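Local coordinates for protein family 88 glycosyl hydrolase (Bacteroides thetaiotaomicron, PDB 5NOA) that probably cleaves glycosidic bonds in complex plant polysaccharides, as a glycoside hydrolase family 88 member with an all-helical (alpha/alpha)6 barrel, at residues A[118-121]-A[122-126]; A[137-140]-A[141-145]; A[144-147]-A[148-152]; A[171-174]-A[175-179]; A[241-244]-A[245-249]. All coordinates share one frame; numbering follows the deposited sequence.

All five contacts are local, each joining residues a few positions apart, so none closes a long loop and none nests within another. Contact 1 lies near the start of helix 120-130. Contacts 2 and 3 follow in series on helix 135-149, sharing Met144 and Glu145, and contact 3 reaches the helix end. Contact 4 finishes helix 160-176 and leads into helix 180-196; contact 5 joins helix 226-242 to helix 250-266. Phe121 of contact 1 packs on Ala140 and Met144, while Asp126 makes a salt bridge with Lys171 of contact 4. Met144 also meets Leu172, and Tyr173 packs against Pro244 of contact 5. Neighbouring helices of the barrel are thereby tied together.

Contact 1: A[118-121]-A[122-126]; sequences QICF and QTYAD
Ile119 O takes the backbone N of Gln122 at 2.9 Å in the first turn of helix 120-130, a barrel helix whose buried side chains meet helices 56-72, 135-149 and 160-176. The same oxygen accepts from a water at 3.0 Å, and that water in turn receives the Thr123 hydroxyl, so a buried side chain is linked back to the helix start. Ile119 CG1 also lies 3.8 Å from Gln122 NE2, an amide nitrogen whose hydrogen bonds go to Tyr163 O and Met164 O of helix 160-176. Cys120 comes next. Its O accepts from Tyr124 N at 3.0 Å and sits 3.3 Å above the centre of the Tyr124 ring. Tyr124 CG stands anti to its own carbonyl carbon (chi1 -56°), which lays the ring across that oxygen. Cys120 SG makes an oblique sulfur-aromatic contact, 3.7 Å from Tyr124 CE2. At Phe121 the backbone O receives Ala125 N, while Phe121 CD1 meets Tyr124 CD2 at 3.9 Å, near the plane of the phenyl ring. Thiol, phenyl and carbonyl thus all bear on one tyrosine ring, while the Thr123 hydroxyl is met by water, Gln122 NE2 by helix 160-176 and Tyr124 OH by the carbonyl of Lys91 in a loop.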
loop_
_atom_site.group_PDB
_atom_site.type_symbol
_atom_site.label_atom_id
_atom_site.label_comp_id
_atom_site.label_asym_id
_atom_site.label_seq_id
_atom_site.Cartn_x
_atom_site.Cartn_y
_atom_site.Cartn_z
ATOM N N GLN A 118 2.469 5.373 -11.567
ATOM C CA GLN A 118 1.033 5.293 -11.753
ATOM C C GLN A 118 0.229 5.344 -10.466
ATOM O O GLN A 118 -0.964 5.604 -10.501
ATOM C CB GLN A 118 0.709 4.027 -12.539
ATOM C CG GLN A 118 1.362 3.979 -13.915
ATOM C CD GLN A 118 1.128 2.685 -14.632
ATOM O OE1 GLN A 118 0.854 1.664 -14.007
ATOM N NE2 GLN A 118 1.276 2.693 -15.968
ATOM N N ILE A 119 0.879 5.108 -9.321
ATOM C CA ILE A 119 0.152 5.214 -8.069
ATOM C C ILE A 119 -0.403 6.605 -7.859
ATOM O O ILE A 119 -1.464 6.760 -7.233
ATOM C CB ILE A 119 0.980 4.708 -6.871
ATOM C CG1 ILE A 119 0.329 5.109 -5.520
ATOM C CG2 ILE A 119 2.426 5.158 -6.927
ATOM C CD1 ILE A 119 0.942 4.445 -4.290
ATOM N N CYS A 120 0.253 7.641 -8.380
ATOM C CA CYS A 120 -0.325 8.989 -8.302
ATOM C C CYS A 120 -1.765 9.047 -8.844
ATOM O O CYS A 120 -2.559 9.839 -8.368
ATOM C CB CYS A 120 0.585 9.983 -9.021
ATOM S SG CYS A 120 0.840 9.693 -10.772
ATOM N N PHE A 121 -2.072 8.221 -9.843
ATOM C CA PHE A 121 -3.403 8.197 -10.411
ATOM C C PHE A 121 -4.467 7.841 -9.391
ATOM O O PHE A 121 -5.627 8.228 -9.577
ATOM C CB PHE A 121 -3.488 7.216 -11.597
ATOM C CG PHE A 121 -2.505 7.439 -12.740
ATOM C CD1 PHE A 121 -1.907 8.662 -12.976
ATOM C CD2 PHE A 121 -2.252 6.394 -13.643
ATOM C CE1 PHE A 121 -1.052 8.836 -14.068
ATOM C CE2 PHE A 121 -1.427 6.562 -14.715
ATOM C CZ PHE A 121 -0.818 7.783 -14.935
ATOM N N GLN A 122 -4.102 7.088 -8.338
ATOM C CA GLN A 122 -5.080 6.800 -7.284
ATOM C C GLN A 122 -5.601 8.080 -6.649
ATOM O O GLN A 122 -6.804 8.246 -6.398
ATOM C CB GLN A 122 -4.493 5.915 -6.199
ATOM C CG GLN A 122 -4.037 4.556 -6.692
ATOM C CD GLN A 122 -3.593 3.641 -5.568
ATOM O OE1 GLN A 122 -4.174 3.677 -4.465
ATOM N NE2 GLN A 122 -2.614 2.779 -5.830
ATOM N N THR A 123 -4.670 8.973 -6.336
ATOM C CA THR A 123 -5.027 10.257 -5.731
ATOM C C THR A 123 -5.735 11.164 -6.725
ATOM O O THR A 123 -6.717 11.817 -6.376
ATOM C CB THR A 123 -3.794 10.899 -5.086
ATOM O OG1 THR A 123 -3.378 10.061 -3.987
ATOM C CG2 THR A 123 -4.095 12.260 -4.541
ATOM N N TYR A 124 -5.280 11.156 -7.979
ATOM C CA TYR A 124 -5.959 11.982 -8.963
ATOM C C TYR A 124 -7.416 11.554 -9.120
ATOM O O TYR A 124 -8.306 12.410 -9.215
ATOM C CB TYR A 124 -5.243 11.969 -10.287
ATOM C CG TYR A 124 -3.800 12.393 -10.265
ATOM C CD1 TYR A 124 -3.250 13.136 -9.225
ATOM C CD2 TYR A 124 -2.949 12.006 -11.278
ATOM C CE1 TYR A 124 -1.909 13.467 -9.211
ATOM C CE2 TYR A 124 -1.617 12.350 -11.283
ATOM C CZ TYR A 124 -1.085 13.101 -10.257
ATOM O OH TYR A 124 0.238 13.456 -10.189
ATOM N N ALA A 125 -7.657 10.238 -9.133
ATOM C CA ALA A 125 -9.015 9.701 -9.222
ATOM C C ALA A 125 -9.832 10.072 -7.999
ATOM O O ALA A 125 -11.018 10.418 -8.115
ATOM C CB ALA A 125 -8.973 8.207 -9.410
ATOM N N ASP A 126 -9.237 9.979 -6.804
ATOM C CA ASP A 126 -9.968 10.350 -5.571
ATOM C C ASP A 126 -10.387 11.817 -5.621
ATOM O O ASP A 126 -11.486 12.185 -5.244
ATOM C CB ASP A 126 -9.088 10.113 -4.321
ATOM C CG ASP A 126 -8.934 8.669 -3.943
ATOM O OD1 ASP A 126 -9.695 7.817 -4.425
ATOM O OD2 ASP A 126 -8.005 8.399 -3.126
HETATM O O HOH W 1 -1.300 8.635 -4.932
#

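Contact 2: A[137-140]-A[141-145]; sequences IARA and REVME
Ile137 O accepts from Arg141 N at 2.9 Å, the first of four consecutive i to i+4 bonds that carry alpha-helix 135-149, one of the barrel helices, through both segments; Met144 N to Ala140 O is the last to bridge them, and Glu145 N to Arg141 O continues the pattern. Two salt bridges follow, from buried Arg139 and exposed Arg141. Arg139 CG lies anti to the backbone N (chi1 180°) and its chain bends at chi2, turning NH1 toward Glu142 OE1 at 3.0 Å. That oxygen is met from above the carboxylate plane, with the two flat groups 67° apart. NH1 is shared with Asp96, and NH2 bonds Ser95 O and Ala93 O, so the guanidinium also fastens a neighbouring loop. Arg141 grips Glu145 side-on, NE to OE2 at 2.9 Å and NH2 to OE1 at 3.0 Å, while its CD passes 4.1 Å from Ile137 CD1. Val143 CG2 sits over one face of the Arg139 guanidinium, 3.5 Å from Arg139 NE.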
loop_
_atom_site.group_PDB
_atom_site.type_symbol
_atom_site.label_atom_id
_atom_site.label_comp_id
_atom_site.label_asym_id
_atom_site.label_seq_id
_atom_site.Cartn_x
_atom_site.Cartn_y
_atom_site.Cartn_z
ATOM N N ILE A 137 -8.169 13.292 -14.524
ATOM C CA ILE A 137 -7.930 11.901 -14.856
ATOM C C ILE A 137 -7.554 11.684 -16.325
ATOM O O ILE A 137 -7.421 10.557 -16.784
ATOM C CB ILE A 137 -9.099 10.989 -14.461
ATOM C CG1 ILE A 137 -10.377 11.370 -15.176
ATOM C CG2 ILE A 137 -9.253 10.985 -12.952
ATOM C CD1 ILE A 137 -11.468 10.353 -15.002
ATOM N N ALA A 138 -7.341 12.766 -17.068
ATOM C CA ALA A 138 -7.013 12.637 -18.498
ATOM C C ALA A 138 -5.751 11.812 -18.709
ATOM O O ALA A 138 -5.725 10.904 -19.544
ATOM C CB ALA A 138 -6.918 14.021 -19.118
ATOM N N ARG A 139 -4.699 12.179 -17.991
ATOM C CA ARG A 139 -3.451 11.463 -18.142
ATOM C C ARG A 139 -3.604 10.025 -17.644
ATOM O O ARG A 139 -3.101 9.095 -18.276
ATOM C CB ARG A 139 -2.292 12.159 -17.465
ATOM C CG ARG A 139 -0.975 11.411 -17.619
ATOM C CD ARG A 139 -0.493 11.374 -19.020
ATOM N NE ARG A 139 0.902 11.009 -19.045
ATOM C CZ ARG A 139 1.693 11.054 -20.110
ATOM N NH1 ARG A 139 1.218 11.343 -21.309
ATOM N NH2 ARG A 139 2.984 10.800 -20.001
ATOM N N ALA A 140 -4.254 9.829 -16.484
ATOM C CA ALA A 140 -4.429 8.479 -15.965
ATOM C C ALA A 140 -5.082 7.577 -17.010
ATOM O O ALA A 140 -4.656 6.457 -17.263
ATOM C CB ALA A 140 -5.259 8.508 -14.716
ATOM N N ARG A 141 -6.154 8.097 -17.620
ATOM C CA ARG A 141 -6.858 7.311 -18.618
ATOM C C ARG A 141 -6.011 7.080 -19.878
ATOM O O ARG A 141 -5.989 5.982 -20.417
ATOM C CB ARG A 141 -8.173 7.992 -19.026
ATOM C CG ARG A 141 -9.293 7.907 -17.988
ATOM C CD ARG A 141 -10.619 8.438 -18.524
ATOM N NE ARG A 141 -10.868 7.681 -19.733
ATOM C CZ ARG A 141 -11.519 8.095 -20.803
ATOM N NH1 ARG A 141 -12.179 9.252 -20.804
ATOM N NH2 ARG A 141 -11.506 7.348 -21.897
ATOM N N GLU A 142 -5.307 8.106 -20.340
ATOM C CA GLU A 142 -4.483 7.979 -21.543
ATOM C C GLU A 142 -3.453 6.873 -21.336
ATOM O O GLU A 142 -3.279 6.001 -22.165
ATOM C CB GLU A 142 -3.767 9.303 -21.839
ATOM C CG GLU A 142 -2.836 9.205 -23.041
ATOM C CD GLU A 142 -1.871 10.378 -23.199
ATOM O OE1 GLU A 142 -1.614 11.161 -22.239
ATOM O OE2 GLU A 142 -1.328 10.489 -24.334
ATOM N N VAL A 143 -2.781 6.912 -20.194
ATOM C CA VAL A 143 -1.728 5.964 -19.916
ATOM C C VAL A 143 -2.279 4.576 -19.727
ATOM O O VAL A 143 -1.781 3.616 -20.357
ATOM C CB VAL A 143 -0.930 6.421 -18.673
ATOM C CG1 VAL A 143 -0.001 5.331 -18.192
ATOM C CG2 VAL A 143 -0.154 7.697 -18.985
ATOM N N MET A 144 -3.290 4.423 -18.869
ATOM C CA MET A 144 -3.747 3.058 -18.601
ATOM C C MET A 144 -4.443 2.421 -19.800
ATOM O O MET A 144 -4.293 1.235 -20.048
ATOM C CB MET A 144 -4.662 3.007 -17.369
ATOM C CG MET A 144 -4.041 3.498 -16.063
ATOM S SD MET A 144 -2.330 2.969 -15.734
ATOM C CE MET A 144 -2.506 1.190 -15.643
ATOM N N GLU A 145 -5.184 3.225 -20.557
ATOM C CA GLU A 145 -5.849 2.722 -21.751
ATOM C C GLU A 145 -4.841 2.344 -22.842
ATOM O O GLU A 145 -5.033 1.333 -23.515
ATOM C CB GLU A 145 -6.968 3.654 -22.185
ATOM C CG GLU A 145 -8.069 3.663 -21.113
ATOM C CD GLU A 145 -9.057 4.821 -21.115
ATOM O OE1 GLU A 145 -9.152 5.555 -22.135
ATOM O OE2 GLU A 145 -9.764 5.005 -20.070
#

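Contact 3: A[144-147]-A[148-152]; sequences MEYQ and MSTPN
Tyr146 and Gln147 lend their carbonyls to Ser149 and Thr150 in a C-terminal helix contact, where helix 135-149 of the (alpha/alpha)6 barrel runs out into a loop. The regular pattern holds as far as Met148, whose N bonds Met144 O at 2.8 Å. Beyond it the i to i+4 bonds of Ser149 N and Thr150 N are weak, and i to i+3 bonds of the same nitrogens run beside them, tightening the last turn. Apart from the weak bonds, each of these two carbonyls takes two donors. Tyr146 O receives Ser149 OG at 2.7 Å, in plane and on a lone pair, and Ser149 N from above that plane at 3.0 Å. Gln147 O accepts Thr150 OG1 in its plane at 2.7 Å and Thr150 N from above at 3.1 Å. With Ser149 OG and Thr150 OG1 placed between their own N and carbonyl carbon (chi1 79° and 70°), both hydroxyls fold back on the helix; Thr150 OG1 is also bonded to Tyr155 OH. Met148 CE touches Glu145 CG at 3.9 Å, and the buried methionine packs on Leu180 and Tyr181 of helix 180-196. Gln147 OE1 bonds Gln118 NE2, while the Tyr146 ring meets Trp101 nearly at a right angle. One face of that tyrosine takes a CH-pi contact, Thr150 CG2 standing 4.2 Å from the Tyr146 ring centroid.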
loop_
_atom_site.group_PDB
_atom_site.type_symbol
_atom_site.label_atom_id
_atom_site.label_comp_id
_atom_site.label_asym_id
_atom_site.label_seq_id
_atom_site.Cartn_x
_atom_site.Cartn_y
_atom_site.Cartn_z
ATOM N N MET A 144 -3.290 4.423 -18.869
ATOM C CA MET A 144 -3.747 3.058 -18.601
ATOM C C MET A 144 -4.443 2.421 -19.800
ATOM O O MET A 144 -4.293 1.235 -20.048
ATOM C CB MET A 144 -4.662 3.007 -17.369
ATOM C CG MET A 144 -4.041 3.498 -16.063
ATOM S SD MET A 144 -2.330 2.969 -15.734
ATOM C CE MET A 144 -2.506 1.190 -15.643
ATOM N N GLU A 145 -5.184 3.225 -20.557
ATOM C CA GLU A 145 -5.849 2.722 -21.751
ATOM C C GLU A 145 -4.841 2.344 -22.842
ATOM O O GLU A 145 -5.033 1.333 -23.515
ATOM C CB GLU A 145 -6.968 3.654 -22.185
ATOM C CG GLU A 145 -8.069 3.663 -21.113
ATOM C CD GLU A 145 -9.057 4.821 -21.115
ATOM O OE1 GLU A 145 -9.152 5.555 -22.135
ATOM O OE2 GLU A 145 -9.764 5.005 -20.070
ATOM N N TYR A 146 -3.745 3.101 -22.997
ATOM C CA TYR A 146 -2.688 2.655 -23.885
ATOM C C TYR A 146 -2.078 1.346 -23.370
ATOM O O TYR A 146 -1.921 0.369 -24.104
ATOM C CB TYR A 146 -1.587 3.711 -24.032
ATOM C CG TYR A 146 -0.435 3.157 -24.842
ATOM C CD1 TYR A 146 -0.553 2.994 -26.227
ATOM C CD2 TYR A 146 0.743 2.742 -24.232
ATOM C CE1 TYR A 146 0.474 2.418 -26.953
ATOM C CE2 TYR A 146 1.777 2.201 -24.963
ATOM C CZ TYR A 146 1.649 2.032 -26.317
ATOM O OH TYR A 146 2.674 1.483 -27.050
ATOM N N GLN A 147 -1.737 1.296 -22.092
ATOM C CA GLN A 147 -1.171 0.080 -21.525
ATOM C C GLN A 147 -2.054 -1.129 -21.792
ATOM O O GLN A 147 -1.580 -2.181 -22.219
ATOM C CB GLN A 147 -0.939 0.257 -20.041
ATOM C CG GLN A 147 -0.257 -0.899 -19.355
ATOM C CD GLN A 147 0.140 -0.549 -17.950
ATOM O OE1 GLN A 147 0.605 0.556 -17.690
ATOM N NE2 GLN A 147 -0.002 -1.510 -17.052
ATOM N N MET A 148 -3.354 -0.985 -21.558
ATOM C CA MET A 148 -4.271 -2.109 -21.736
ATOM C C MET A 148 -4.402 -2.549 -23.202
ATOM O O MET A 148 -4.758 -3.686 -23.468
ATOM C CB MET A 148 -5.650 -1.799 -21.154
ATOM C CG MET A 148 -5.623 -1.650 -19.646
ATOM S SD MET A 148 -7.265 -1.459 -18.927
ATOM C CE MET A 148 -7.823 0.098 -19.595
ATOM N N SER A 149 -4.084 -1.656 -24.131
ATOM C CA SER A 149 -4.112 -1.973 -25.554
ATOM C C SER A 149 -2.935 -2.774 -26.003
ATOM O O SER A 149 -2.960 -3.388 -27.070
ATOM C CB SER A 149 -4.193 -0.691 -26.402
ATOM O OG SER A 149 -2.970 -0.006 -26.564
ATOM N N THR A 150 -1.864 -2.773 -25.230
ATOM C CA THR A 150 -0.655 -3.532 -25.589
ATOM C C THR A 150 -0.894 -5.022 -25.275
ATOM O O THR A 150 -1.739 -5.344 -24.450
ATOM C CB THR A 150 0.592 -3.037 -24.833
ATOM O OG1 THR A 150 0.505 -3.368 -23.447
ATOM C CG2 THR A 150 0.802 -1.562 -25.038
ATOM N N PRO A 151 -0.127 -5.914 -25.932
ATOM C CA PRO A 151 -0.309 -7.340 -25.627
ATOM C C PRO A 151 0.337 -7.789 -24.342
ATOM O O PRO A 151 0.034 -8.880 -23.874
ATOM C CB PRO A 151 0.338 -8.065 -26.823
ATOM C CG PRO A 151 1.092 -7.059 -27.573
ATOM C CD PRO A 151 0.711 -5.690 -27.122
ATOM N N ASN A 152 1.267 -7.009 -23.798
ATOM C CA ASN A 152 2.127 -7.508 -22.743
ATOM C C ASN A 152 1.291 -7.812 -21.492
ATOM O O ASN A 152 0.378 -7.065 -21.147
ATOM C CB ASN A 152 3.181 -6.454 -22.364
ATOM C CG ASN A 152 3.893 -5.832 -23.531
ATOM O OD1 ASN A 152 3.279 -5.364 -24.487
ATOM N ND2 ASN A 152 5.190 -5.702 -23.384
#

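Contact 4: A[171-174]-A[175-179]; sequences KLYN and ITKNP
An ST turn at Thr176 ends helix 160-176, its hydroxyl reaching back to Leu172 and forward to Asn178. Leu172 O holds Thr176 N at 2.9 Å and Thr176 OG1 at 2.8 Å, from opposite faces of the carbonyl plane. The hydroxyl fits there because OG1 lies between its own N and carbonyl carbon (chi1 66°), and it still accepts from Asn178 N at 3.1 Å. A valine in place of Thr176 would probably leave Asn178 N without its acceptor and Leu172 O with one donor fewer, the turn being freer to shift. Lys177, with positive phi, donates its N to Tyr173 O at 2.7 Å and sets its CA over the Tyr173 ring, 4.2 Å from the centroid, in a CH-pi contact. Asn178 O comes to the edge of the same ring, in plane, 3.3 Å from Tyr173 CD1. Asn178 OD1 then caps Leu180 N, so a helix end, an ST turn and a side-chain cap follow directly, a compact link between successive helices of an (alpha/alpha)6 barrel.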
loop_
_atom_site.group_PDB
_atom_site.type_symbol
_atom_site.label_atom_id
_atom_site.label_comp_id
_atom_site.label_asym_id
_atom_site.label_seq_id
_atom_site.Cartn_x
_atom_site.Cartn_y
_atom_site.Cartn_z
ATOM N N LYS A 171 -10.440 2.081 -9.362
ATOM C CA LYS A 171 -10.911 3.476 -9.295
ATOM C C LYS A 171 -11.307 3.945 -10.680
ATOM O O LYS A 171 -12.344 4.594 -10.850
ATOM C CB LYS A 171 -9.863 4.354 -8.662
ATOM C CG LYS A 171 -9.701 4.111 -7.174
ATOM C CD LYS A 171 -8.525 4.910 -6.617
ATOM C CE LYS A 171 -8.216 4.566 -5.185
ATOM N NZ LYS A 171 -9.224 5.099 -4.244
ATOM N N LEU A 172 -10.500 3.628 -11.694
ATOM C CA LEU A 172 -10.851 4.071 -13.033
ATOM C C LEU A 172 -12.042 3.323 -13.599
ATOM O O LEU A 172 -12.811 3.903 -14.348
ATOM C CB LEU A 172 -9.644 4.039 -13.981
ATOM C CG LEU A 172 -8.552 5.095 -13.662
ATOM C CD1 LEU A 172 -7.393 4.847 -14.617
ATOM C CD2 LEU A 172 -9.060 6.519 -13.837
ATOM N N TYR A 173 -12.197 2.059 -13.208
ATOM C CA TYR A 173 -13.442 1.366 -13.573
ATOM C C TYR A 173 -14.655 2.100 -13.041
ATOM O O TYR A 173 -15.637 2.321 -13.744
ATOM C CB TYR A 173 -13.455 -0.097 -13.115
ATOM C CG TYR A 173 -14.788 -0.708 -13.399
ATOM C CD1 TYR A 173 -15.101 -1.095 -14.702
ATOM C CD2 TYR A 173 -15.790 -0.759 -12.440
ATOM C CE1 TYR A 173 -16.332 -1.582 -15.029
ATOM C CE2 TYR A 173 -17.037 -1.213 -12.747
ATOM C CZ TYR A 173 -17.313 -1.645 -14.047
ATOM O OH TYR A 173 -18.546 -2.113 -14.338
ATOM N N ASN A 174 -14.618 2.459 -11.772
ATOM C CA ASN A 174 -15.824 3.048 -11.181
ATOM C C ASN A 174 -16.183 4.382 -11.797
ATOM O O ASN A 174 -17.351 4.746 -11.807
ATOM C CB ASN A 174 -15.703 3.107 -9.644
ATOM C CG ASN A 174 -15.913 1.746 -8.979
ATOM O OD1 ASN A 174 -16.621 0.899 -9.481
ATOM N ND2 ASN A 174 -15.306 1.557 -7.813
ATOM N N ILE A 175 -15.188 5.102 -12.321
ATOM C CA ILE A 175 -15.442 6.334 -13.047
ATOM C C ILE A 175 -15.924 6.087 -14.467
ATOM O O ILE A 175 -16.917 6.671 -14.874
ATOM C CB ILE A 175 -14.188 7.222 -13.057
ATOM C CG1 ILE A 175 -13.877 7.700 -11.634
ATOM C CG2 ILE A 175 -14.364 8.397 -14.011
ATOM C CD1 ILE A 175 -12.468 8.191 -11.445
ATOM N N THR A 176 -15.198 5.271 -15.222
ATOM C CA THR A 176 -15.428 5.105 -16.657
ATOM C C THR A 176 -16.484 4.046 -16.978
ATOM O O THR A 176 -17.073 4.063 -18.059
ATOM C CB THR A 176 -14.130 4.695 -17.405
ATOM O OG1 THR A 176 -13.716 3.394 -16.973
ATOM C CG2 THR A 176 -13.002 5.729 -17.192
ATOM N N LYS A 177 -16.637 3.063 -16.088
ATOM C CA LYS A 177 -17.406 1.847 -16.347
ATOM C C LYS A 177 -16.932 1.048 -17.563
ATOM O O LYS A 177 -17.698 0.262 -18.136
ATOM C CB LYS A 177 -18.927 2.156 -16.389
ATOM C CG LYS A 177 -19.473 2.881 -15.155
ATOM C CD LYS A 177 -19.391 2.012 -13.896
ATOM C CE LYS A 177 -19.904 2.722 -12.640
ATOM N NZ LYS A 177 -21.375 2.951 -12.648
ATOM N N ASN A 178 -15.646 1.219 -17.907
ATOM C CA ASN A 178 -15.040 0.474 -18.982
ATOM C C ASN A 178 -14.578 -0.893 -18.438
ATOM O O ASN A 178 -13.627 -0.950 -17.693
ATOM C CB ASN A 178 -13.863 1.269 -19.543
ATOM C CG ASN A 178 -13.129 0.557 -20.639
ATOM O OD1 ASN A 178 -13.353 -0.634 -20.930
ATOM N ND2 ASN A 178 -12.233 1.310 -21.297
ATOM N N PRO A 179 -15.249 -1.980 -18.858
ATOM C CA PRO A 179 -14.893 -3.303 -18.304
ATOM C C PRO A 179 -13.468 -3.794 -18.555
ATOM O O PRO A 179 -12.983 -4.685 -17.855
ATOM C CB PRO A 179 -15.918 -4.242 -18.957
ATOM C CG PRO A 179 -16.483 -3.494 -20.085
ATOM C CD PRO A 179 -16.389 -2.071 -19.778
#

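Contact 5: A[241-244]-A[245-249]; sequences KDLP and ETDKY
Pro244 and Asp247 are the two ends of a type I beta turn within the loop that joins helix 226-242 to helix 250-266. Asp247 N donates to Pro244 O at 3.1 Å, and the bond is straight at the hydrogen (166°). Pro244 CB lies 3.9 Å from Thr246 OG1, and the proline side chain also touches Tyr173 and Leu182 of helices 160-176 and 180-196. Asp247 faces inward. Its CB sits 3.8 Å from Leu243 CG, the leucine having left the helix just before the turn, and the two side chains cross at about a right angle. Leu243 CD1 reaches Asp247 CG at 3.9 Å, and the leucine also packs on Leu182, Arg250 and Tyr253. With CG anti to the backbone N (chi1 -177°), the aspartate turns its carboxylate along the chain toward the next helix, where it makes a capping bond. An alanine in place of Asp247 would probably leave Tyr249 N without its cap and open a gap beside the leucine methyls. Tyr249 itself is anchored on helix 180-196, its OH on Glu183 and its ring stacked on His186. Asp247 OD2 receives Tyr249 N at 3.0 Å from above the carboxylate plane.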
loop_
_atom_site.group_PDB
_atom_site.type_symbol
_atom_site.label_atom_id
_atom_site.label_comp_id
_atom_site.label_asym_id
_atom_site.label_seq_id
_atom_site.Cartn_x
_atom_site.Cartn_y
_atom_site.Cartn_z
ATOM N N LYS A 241 -12.423 -3.265 -1.743
ATOM C CA LYS A 241 -13.245 -2.113 -1.359
ATOM C C LYS A 241 -14.082 -1.574 -2.510
ATOM O O LYS A 241 -15.252 -1.232 -2.337
ATOM C CB LYS A 241 -12.343 -1.001 -0.788
ATOM C CG LYS A 241 -13.063 0.212 -0.272
ATOM C CD LYS A 241 -12.035 1.188 0.312
ATOM C CE LYS A 241 -12.643 2.406 0.944
ATOM N NZ LYS A 241 -11.540 3.324 1.325
ATOM N N ASP A 242 -13.474 -1.502 -3.692
ATOM C CA ASP A 242 -14.101 -0.816 -4.812
ATOM C C ASP A 242 -14.591 -1.696 -5.943
ATOM O O ASP A 242 -15.359 -1.225 -6.768
ATOM C CB ASP A 242 -13.146 0.273 -5.299
ATOM C CG ASP A 242 -13.102 1.469 -4.318
ATOM O OD1 ASP A 242 -14.127 1.782 -3.609
ATOM O OD2 ASP A 242 -12.044 2.093 -4.220
ATOM N N LEU A 243 -14.176 -2.950 -6.007
ATOM C CA LEU A 243 -14.581 -3.836 -7.074
ATOM C C LEU A 243 -16.090 -4.092 -7.015
ATOM O O LEU A 243 -16.630 -4.344 -5.934
ATOM C CB LEU A 243 -13.833 -5.163 -6.935
ATOM C CG LEU A 243 -13.924 -6.138 -8.094
ATOM C CD1 LEU A 243 -13.185 -5.634 -9.319
ATOM C CD2 LEU A 243 -13.396 -7.500 -7.720
ATOM N N PRO A 244 -16.798 -4.108 -8.158
ATOM C CA PRO A 244 -18.227 -4.441 -8.107
ATOM C C PRO A 244 -18.438 -5.836 -7.560
ATOM O O PRO A 244 -17.640 -6.745 -7.846
ATOM C CB PRO A 244 -18.680 -4.384 -9.562
ATOM C CG PRO A 244 -17.654 -3.655 -10.273
ATOM C CD PRO A 244 -16.383 -3.735 -9.509
ATOM N N GLU A 245 -19.509 -5.997 -6.789
ATOM C CA GLU A 245 -19.789 -7.263 -6.113
ATOM C C GLU A 245 -20.021 -8.384 -7.144
ATOM O O GLU A 245 -19.929 -9.559 -6.811
ATOM C CB GLU A 245 -20.969 -7.098 -5.110
ATOM C CG GLU A 245 -22.321 -6.861 -5.774
ATOM C CD GLU A 245 -23.476 -6.552 -4.818
ATOM O OE1 GLU A 245 -23.660 -7.340 -3.864
ATOM O OE2 GLU A 245 -24.209 -5.551 -5.042
ATOM N N THR A 246 -20.377 -8.017 -8.381
ATOM C CA THR A 246 -20.677 -8.966 -9.426
ATOM C C THR A 246 -19.499 -9.332 -10.320
ATOM O O THR A 246 -19.666 -10.098 -11.267
ATOM C CB THR A 246 -21.777 -8.355 -10.314
ATOM O OG1 THR A 246 -21.393 -7.020 -10.677
ATOM C CG2 THR A 246 -23.111 -8.343 -9.585
ATOM N N ASP A 247 -18.314 -8.771 -10.054
ATOM C CA ASP A 247 -17.211 -8.996 -10.959
ATOM C C ASP A 247 -16.869 -10.488 -11.023
ATOM O O ASP A 247 -16.790 -11.146 -9.990
ATOM C CB ASP A 247 -15.960 -8.216 -10.541
ATOM C CG ASP A 247 -14.848 -8.409 -11.552
ATOM O OD1 ASP A 247 -14.992 -7.839 -12.628
ATOM O OD2 ASP A 247 -13.926 -9.193 -11.332
ATOM N N LYS A 248 -16.625 -11.004 -12.226
ATOM C CA LYS A 248 -16.430 -12.438 -12.400
ATOM C C LYS A 248 -15.175 -12.988 -11.768
ATOM O O LYS A 248 -15.103 -14.203 -11.556
ATOM C CB LYS A 248 -16.437 -12.797 -13.895
ATOM C CG LYS A 248 -15.269 -12.272 -14.708
ATOM C CD LYS A 248 -15.505 -12.642 -16.172
ATOM C CE LYS A 248 -16.222 -11.546 -16.909
ATOM N NZ LYS A 248 -15.309 -10.396 -17.095
ATOM N N TYR A 249 -14.179 -12.139 -11.492
ATOM C CA TYR A 249 -12.930 -12.575 -10.888
ATOM C C TYR A 249 -12.874 -12.325 -9.377
ATOM O O TYR A 249 -11.875 -12.660 -8.751
ATOM C CB TYR A 249 -11.741 -11.895 -11.567
ATOM C CG TYR A 249 -11.661 -12.182 -13.046
ATOM C CD1 TYR A 249 -11.481 -13.491 -13.524
ATOM C CD2 TYR A 249 -11.752 -11.165 -13.952
ATOM C CE1 TYR A 249 -11.380 -13.739 -14.877
ATOM C CE2 TYR A 249 -11.658 -11.402 -15.295
ATOM C CZ TYR A 249 -11.481 -12.674 -15.752
ATOM O OH TYR A 249 -11.393 -12.906 -17.114
#